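Local structure of FAD synthetase (Saccharomyces cerevisiae, 2WSI) at residues E111-L116 with G225-S230. The protein catalyses the transfer of an adenylyl group from ATP to FMN, forming the coenzyme FAD and diphosphate. Numbering follows the deposited sequence.
Sequences ETFPTL and GGINNS
Glu111 and Gly226 bring the two backbones together, and Ile227 N gives a hydrogen bond of 2.7 Å to Glu111 O, lying in the carbonyl plane. Two residues on from Glu111 and two back from Ile227, a water accepts from Phe113 N and donates to Gly225 O. The Phe113 ring reaches across with CG anti to its own carbonyl carbon (chi1 -72°). Ile227 CA lies over one face, offset toward the rim and 4.1 Å from the ring centroid, a CH-pi contact. Ile227 CG1 packs on Phe113 CD1 at 3.8 Å, and Ile227 CD1 lies 4.3 Å from Pro114 CD. At the ring edge, Phe113 CE2 meets Ser230 OG at 3.4 Å. That hydroxyl donates to Gly226 O, which also accepts from Asn229 N on the opposite face of its plane. Asn229 OD1 in turn takes Gly226 N at 2.8 Å. These bonds tie segment 225-230 to itself. Glu111 bends at chi2 and crosses Asn228 at about a right angle; Glu111 CG lies 3.5 Å from Asn228 OD1. Phe221 and Leu216 also pack on Phe113. The contact joins the N-cap of helix 114-126 to a loop of the PAPS reductase-type domain, near the FAD site, with the side chain of Thr112 about 6 Å from the bound FAD.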
ATOM      1  N   GLU A 111     -16.274  11.834   0.579  1.00 20.15           N
ATOM      2  CA  GLU A 111     -15.960  11.491   1.965  1.00 26.42           C
ATOM      3  C   GLU A 111     -14.481  11.159   2.199  1.00 28.24           C
ATOM      4  O   GLU A 111     -14.115  10.673   3.260  1.00 18.20           O
ATOM      5  CB  GLU A 111     -16.850  10.330   2.422  1.00 31.38           C
ATOM      6  CG  GLU A 111     -18.330  10.708   2.398  1.00 35.09           C
ATOM      7  CD  GLU A 111     -18.612  11.975   3.194  1.00 44.34           C
ATOM      8  OE1 GLU A 111     -18.215  12.043   4.381  1.00 48.37           O
ATOM      9  OE2 GLU A 111     -19.223  12.907   2.635  1.00 47.92           O
ATOM     10  N   THR A 112     -13.629  11.439   1.222  1.00 19.47           N
ATOM     11  CA  THR A 112     -12.199  11.117   1.354  1.00 20.00           C
ATOM     12  C   THR A 112     -11.539  12.057   2.363  1.00 14.44           C
ATOM     13  O   THR A 112     -11.742  13.260   2.313  1.00 16.59           O
ATOM     14  CB  THR A 112     -11.506  11.197  -0.042  1.00 19.12           C
ATOM     15  OG1 THR A 112     -12.107  10.226  -0.903  1.00 20.80           O
ATOM     16  CG2 THR A 112     -10.010  10.936   0.043  1.00 19.32           C
ATOM     17  N   PHE A 113     -10.775  11.525   3.312  1.00 13.61           N
ATOM     18  CA  PHE A 113     -10.072  12.400   4.270  1.00 14.26           C
ATOM     19  C   PHE A 113      -9.100  13.303   3.543  1.00 18.01           C
ATOM     20  O   PHE A 113      -8.316  12.816   2.758  1.00 15.03           O
ATOM     21  CB  PHE A 113      -9.225  11.601   5.254  1.00 13.34           C
ATOM     22  CG  PHE A 113     -10.016  10.855   6.278  1.00 13.77           C
ATOM     23  CD1 PHE A 113     -10.439  11.499   7.438  1.00 17.66           C
ATOM     24  CD2 PHE A 113     -10.293   9.499   6.107  1.00 19.98           C
ATOM     25  CE1 PHE A 113     -11.170  10.820   8.406  1.00 23.52           C
ATOM     26  CE2 PHE A 113     -11.024   8.797   7.073  1.00 25.24           C
ATOM     27  CZ  PHE A 113     -11.454   9.462   8.229  1.00 23.86           C
ATOM     28  N   PRO A 114      -9.095  14.610   3.854  1.00 15.48           N
ATOM     29  CA  PRO A 114      -8.089  15.527   3.281  1.00 18.18           C
ATOM     30  C   PRO A 114      -6.648  15.112   3.599  1.00 19.49           C
ATOM     31  O   PRO A 114      -5.757  15.315   2.796  1.00 14.00           O
ATOM     32  CB  PRO A 114      -8.389  16.870   3.951  1.00 27.82           C
ATOM     33  CG  PRO A 114      -9.747  16.738   4.566  1.00 29.00           C
ATOM     34  CD  PRO A 114     -10.059  15.289   4.741  1.00 20.94           C
ATOM     35  N   THR A 115      -6.424  14.544   4.775  1.00 13.98           N
ATOM     36  CA  THR A 115      -5.096  14.098   5.148  1.00 16.63           C
ATOM     37  C   THR A 115      -4.602  13.044   4.150  1.00 12.58           C
ATOM     38  O   THR A 115      -3.417  13.005   3.817  1.00 12.66           O
ATOM     39  CB  THR A 115      -5.096  13.468   6.565  1.00 17.40           C
ATOM     40  OG1 THR A 115      -5.442  14.467   7.546  1.00 18.74           O
ATOM     41  CG2 THR A 115      -3.716  12.896   6.882  1.00 14.92           C
ATOM     42  N   LEU A 116      -5.523  12.183   3.712  1.00 10.69           N
ATOM     43  CA  LEU A 116      -5.203  11.086   2.791  1.00 14.44           C
ATOM     44  C   LEU A 116      -5.019  11.647   1.382  1.00 12.93           C
ATOM     45  O   LEU A 116      -4.095  11.278   0.689  1.00 12.40           O
ATOM     46  CB  LEU A 116      -6.320  10.029   2.784  1.00 15.04           C
ATOM     47  CG  LEU A 116      -5.990   8.835   1.885  1.00 22.48           C
ATOM     48  CD1 LEU A 116      -4.933   7.967   2.545  1.00 14.42           C
ATOM     49  CD2 LEU A 116      -7.217   8.022   1.521  1.00 36.44           C
ATOM     50  N   GLY A 225     -11.106   4.343   5.664  1.00 25.16           N
ATOM     51  CA  GLY A 225     -12.237   4.424   4.762  1.00 29.03           C
ATOM     52  C   GLY A 225     -12.474   5.896   4.488  1.00 31.20           C
ATOM     53  O   GLY A 225     -11.533   6.633   4.175  1.00 31.91           O
ATOM     54  N   GLY A 226     -13.717   6.329   4.614  1.00 27.18           N
ATOM     55  CA  GLY A 226     -14.051   7.729   4.443  1.00 28.43           C
ATOM     56  C   GLY A 226     -14.358   8.394   5.768  1.00 33.04           C
ATOM     57  O   GLY A 226     -14.388   7.748   6.820  1.00 31.40           O
ATOM     58  N   ILE A 227     -14.608   9.695   5.711  1.00 23.09           N
ATOM     59  CA  ILE A 227     -14.773  10.503   6.908  1.00 30.85           C
ATOM     60  C   ILE A 227     -15.907   9.949   7.770  1.00 34.03           C
ATOM     61  O   ILE A 227     -15.887  10.047   8.997  1.00 29.33           O
ATOM     62  CB  ILE A 227     -15.100  11.962   6.528  1.00 27.86           C
ATOM     63  CG1 ILE A 227     -13.821  12.716   6.165  1.00 27.08           C
ATOM     64  CG2 ILE A 227     -15.805  12.668   7.672  1.00 38.69           C
ATOM     65  CD1 ILE A 227     -14.055  13.953   5.329  1.00 32.05           C
ATOM     66  N   ASN A 228     -16.890   9.352   7.115  1.00 33.52           N
ATOM     67  CA  ASN A 228     -18.096   8.941   7.811  1.00 43.65           C
ATOM     68  C   ASN A 228     -18.136   7.459   8.169  1.00 44.72           C
ATOM     69  O   ASN A 228     -18.984   7.050   8.959  1.00 57.23           O
ATOM     70  CB  ASN A 228     -19.325   9.295   6.976  1.00 47.55           C
ATOM     71  CG  ASN A 228     -19.323   8.620   5.618  1.00 49.35           C
ATOM     72  OD1 ASN A 228     -18.266   8.364   5.036  1.00 49.55           O
ATOM     73  ND2 ASN A 228     -20.511   8.340   5.102  1.00 51.42           N
ATOM     74  N   ASN A 229     -17.244   6.652   7.596  1.00 38.60           N
ATOM     75  CA  ASN A 229     -17.308   5.210   7.810  1.00 43.38           C
ATOM     76  C   ASN A 229     -16.048   4.597   8.437  1.00 40.46           C
ATOM     77  O   ASN A 229     -15.864   3.370   8.382  1.00 37.52           O
ATOM     78  CB  ASN A 229     -17.664   4.494   6.497  1.00 42.58           C
ATOM     79  CG  ASN A 229     -16.549   4.546   5.464  1.00 51.38           C
ATOM     80  OD1 ASN A 229     -15.373   4.381   5.786  1.00 47.74           O
ATOM     81  ND2 ASN A 229     -16.923   4.744   4.203  1.00 54.20           N
ATOM     82  N   SER A 230     -15.187   5.431   9.027  1.00 31.38           N
ATOM     83  CA  SER A 230     -13.966   4.914   9.660  1.00 33.13           C
ATOM     84  C   SER A 230     -13.421   5.825  10.760  1.00 28.46           C
ATOM     85  O   SER A 230     -13.439   7.043  10.647  1.00 27.06           O
ATOM     86  CB  SER A 230     -12.881   4.638   8.613  1.00 33.56           C
ATOM     87  OG  SER A 230     -12.399   5.842   8.045  1.00 29.53           O
TER
HETATM   88  O   HOH W   1     -10.334   8.610   2.760  1.00 19.49           O